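Local coordinates for anthrone oxidase-like protein (Streptomyces ambofaciens, PDB 5F9P) that probably acts as an oxygenase in the biosynthesis of atypical angucyclines, where it would cleave a C-C bond to open ring B oxidatively, at residues D120-F125 against D181-W186. Residues are numbered along the deposited sequence; the frame is centred on the assembly and turned at random.
Sequences DDYTVF and DSKQAW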
loop_
_atom_site.group_PDB
_atom_site.type_symbol
_atom_site.label_atom_id
_atom_site.label_comp_id
_atom_site.label_asym_id
_atom_site.label_seq_id
_atom_site.Cartn_x
_atom_site.Cartn_y
_atom_site.Cartn_z
ATOM N N ASP A 120 5.110 -0.188 14.789
ATOM C CA ASP A 120 4.773 -1.606 14.841
ATOM C C ASP A 120 3.338 -1.909 14.394
ATOM O O ASP A 120 2.669 -2.783 14.945
ATOM C CB ASP A 120 5.043 -2.170 16.228
ATOM C CG ASP A 120 6.517 -2.281 16.515
ATOM O OD1 ASP A 120 7.309 -2.238 15.546
ATOM O OD2 ASP A 120 6.884 -2.410 17.699
ATOM N N ASP A 121 2.883 -1.192 13.377
ATOM C CA ASP A 121 1.604 -1.486 12.748
ATOM C C ASP A 121 1.652 -2.805 11.995
ATOM O O ASP A 121 2.456 -2.950 11.065
ATOM C CB ASP A 121 1.286 -0.392 11.745
ATOM C CG ASP A 121 1.054 0.943 12.407
ATOM O OD1 ASP A 121 0.203 0.991 13.318
ATOM O OD2 ASP A 121 1.719 1.933 12.023
ATOM N N TYR A 122 0.796 -3.755 12.370
ATOM C CA TYR A 122 0.539 -4.907 11.501
ATOM C C TYR A 122 -0.301 -4.407 10.320
ATOM O O TYR A 122 -1.418 -3.910 10.499
ATOM C CB TYR A 122 -0.159 -6.053 12.239
ATOM C CG TYR A 122 -0.168 -7.351 11.448
ATOM C CD1 TYR A 122 0.969 -8.143 11.380
ATOM C CD2 TYR A 122 -1.302 -7.764 10.744
ATOM C CE1 TYR A 122 0.988 -9.317 10.649
ATOM C CE2 TYR A 122 -1.291 -8.942 10.010
ATOM C CZ TYR A 122 -0.142 -9.718 9.974
ATOM O OH TYR A 122 -0.103 -10.890 9.245
ATOM N N THR A 123 0.259 -4.498 9.117
ATOM C CA THR A 123 -0.316 -3.794 7.976
ATOM C C THR A 123 -0.981 -4.760 7.022
ATOM O O THR A 123 -0.395 -5.777 6.625
ATOM C CB THR A 123 0.753 -2.934 7.254
ATOM O OG1 THR A 123 1.217 -1.912 8.153
ATOM C CG2 THR A 123 0.176 -2.262 5.985
ATOM N N VAL A 124 -2.213 -4.434 6.658
ATOM C CA VAL A 124 -3.046 -5.325 5.854
ATOM C C VAL A 124 -3.432 -4.646 4.534
ATOM O O VAL A 124 -3.942 -3.529 4.526
ATOM C CB VAL A 124 -4.305 -5.744 6.655
ATOM C CG1 VAL A 124 -5.206 -6.678 5.838
ATOM C CG2 VAL A 124 -3.885 -6.404 7.955
ATOM N N PHE A 125 -3.174 -5.330 3.423
ATOM C CA PHE A 125 -3.257 -4.731 2.094
ATOM C C PHE A 125 -4.071 -5.598 1.127
ATOM O O PHE A 125 -3.899 -6.817 1.078
ATOM C CB PHE A 125 -1.835 -4.538 1.550
ATOM C CG PHE A 125 -1.778 -4.067 0.135
ATOM C CD1 PHE A 125 -2.049 -2.747 -0.181
ATOM C CD2 PHE A 125 -1.439 -4.941 -0.884
ATOM C CE1 PHE A 125 -1.987 -2.312 -1.488
ATOM C CE2 PHE A 125 -1.374 -4.511 -2.181
ATOM C CZ PHE A 125 -1.654 -3.191 -2.492
ATOM N N ASP A 181 -3.169 -3.588 15.667
ATOM C CA ASP A 181 -2.281 -3.713 16.827
ATOM C C ASP A 181 -1.300 -4.849 16.661
ATOM O O ASP A 181 -0.175 -4.782 17.148
ATOM C CB ASP A 181 -3.071 -3.968 18.118
ATOM C CG ASP A 181 -3.709 -2.713 18.673
ATOM O OD1 ASP A 181 -3.342 -1.619 18.201
ATOM O OD2 ASP A 181 -4.568 -2.822 19.589
ATOM N N SER A 182 -1.752 -5.913 16.010
ATOM C CA SER A 182 -0.980 -7.138 15.920
ATOM C C SER A 182 -1.558 -8.075 14.873
ATOM O O SER A 182 -2.686 -7.893 14.422
ATOM C CB SER A 182 -0.986 -7.854 17.269
ATOM O OG SER A 182 -2.308 -8.207 17.645
ATOM N N LYS A 183 -0.772 -9.082 14.499
ATOM C CA LYS A 183 -1.242 -10.161 13.644
ATOM C C LYS A 183 -2.491 -10.776 14.284
ATOM O O LYS A 183 -3.489 -11.058 13.613
ATOM C CB LYS A 183 -0.138 -11.218 13.515
ATOM C CG LYS A 183 -0.376 -12.330 12.492
ATOM C CD LYS A 183 0.924 -13.101 12.305
ATOM C CE LYS A 183 0.970 -13.825 10.990
ATOM N NZ LYS A 183 0.136 -15.066 11.058
ATOM N N GLN A 184 -2.426 -10.954 15.599
ATOM C CA GLN A 184 -3.489 -11.619 16.350
ATOM C C GLN A 184 -4.797 -10.845 16.314
ATOM O O GLN A 184 -5.846 -11.417 16.074
ATOM C CB GLN A 184 -3.044 -11.877 17.796
ATOM C CG GLN A 184 -1.952 -12.959 17.931
ATOM C CD GLN A 184 -0.581 -12.559 17.339
ATOM O OE1 GLN A 184 -0.133 -11.404 17.453
ATOM N NE2 GLN A 184 0.093 -13.531 16.716
ATOM N N ALA A 185 -4.733 -9.542 16.559
ATOM C CA ALA A 185 -5.915 -8.695 16.475
ATOM C C ALA A 185 -6.519 -8.704 15.061
ATOM O O ALA A 185 -7.746 -8.734 14.893
ATOM C CB ALA A 185 -5.571 -7.270 16.898
ATOM N N TRP A 186 -5.667 -8.666 14.040
ATOM C CA TRP A 186 -6.161 -8.693 12.664
ATOM C C TRP A 186 -6.896 -9.998 12.354
ATOM O O TRP A 186 -8.008 -9.987 11.822
ATOM C CB TRP A 186 -5.026 -8.459 11.652
ATOM C CG TRP A 186 -5.300 -9.041 10.274
ATOM C CD1 TRP A 186 -4.619 -10.052 9.660
ATOM C CD2 TRP A 186 -6.344 -8.648 9.359
ATOM N NE1 TRP A 186 -5.162 -10.305 8.415
ATOM C CE2 TRP A 186 -6.224 -9.462 8.211
ATOM C CE3 TRP A 186 -7.364 -7.690 9.401
ATOM C CZ2 TRP A 186 -7.084 -9.345 7.114
ATOM C CZ3 TRP A 186 -8.228 -7.580 8.301
ATOM C CH2 TRP A 186 -8.077 -8.406 7.182
HETATM O O HOH W 1 2.360 -3.232 17.688
#
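Tyr122 lays one face of its ring against the start of the helix 183-190: Lys183 CA sits 3.5 Å from the ring centroid, only 3° off the normal, with Lys183 N over the same ring nearer CG. The aliphatic chain of Lys183 then runs out past the phenol, CG and CE each passing 3.6 Å from Tyr122 OH, before a bend at chi4 brings NZ to a salt bridge with Glu187. Tyr122 OH itself is hydrogen-bonded to Thr220 of the strand 217-228. At the ring's edge Trp186 CD1 approaches Tyr122 CE2 to 3.5 Å; the side chains cross at about a right angle, yet the ring planes are only 31° apart, neither stacked nor edge-to-face. Packing is equally close two residues further along the strand, where Val124 places both methyls over one indole face: CG1 lies 3.6 Å from the centroid of the six-membered ring of Trp186, while CG2 stands above the middle of the indole, nearest CD2. The fold, of the dimeric alpha-beta barrel clan but with the eight-stranded barrel closed within a single chain, brings the two together. Strand 122-130 pairs antiparallel with 172-180, and the chain leaving the latter turns straight into the helix, whose first turn packs on the side of strand 122-130 that carries Tyr122 and Val124. Ser182 is the N-cap: its OG accepts from Ala185 N at 3.0 Å in a nearly straight bond (168°), and its carbonyl carbon packs beside Tyr122 CB. Toward the exposed end the fit slackens. The carbonyl oxygens of Asp120 and Asp181 do not touch but are bridged by one water that donates to both, at 2.8 Å to Asp120 O and 3.0 Å to Asp181 O. The carboxylates of Asp121 and Asp181 stay apart, and each forms a salt bridge with Arg156, which probably eases the repulsion between them.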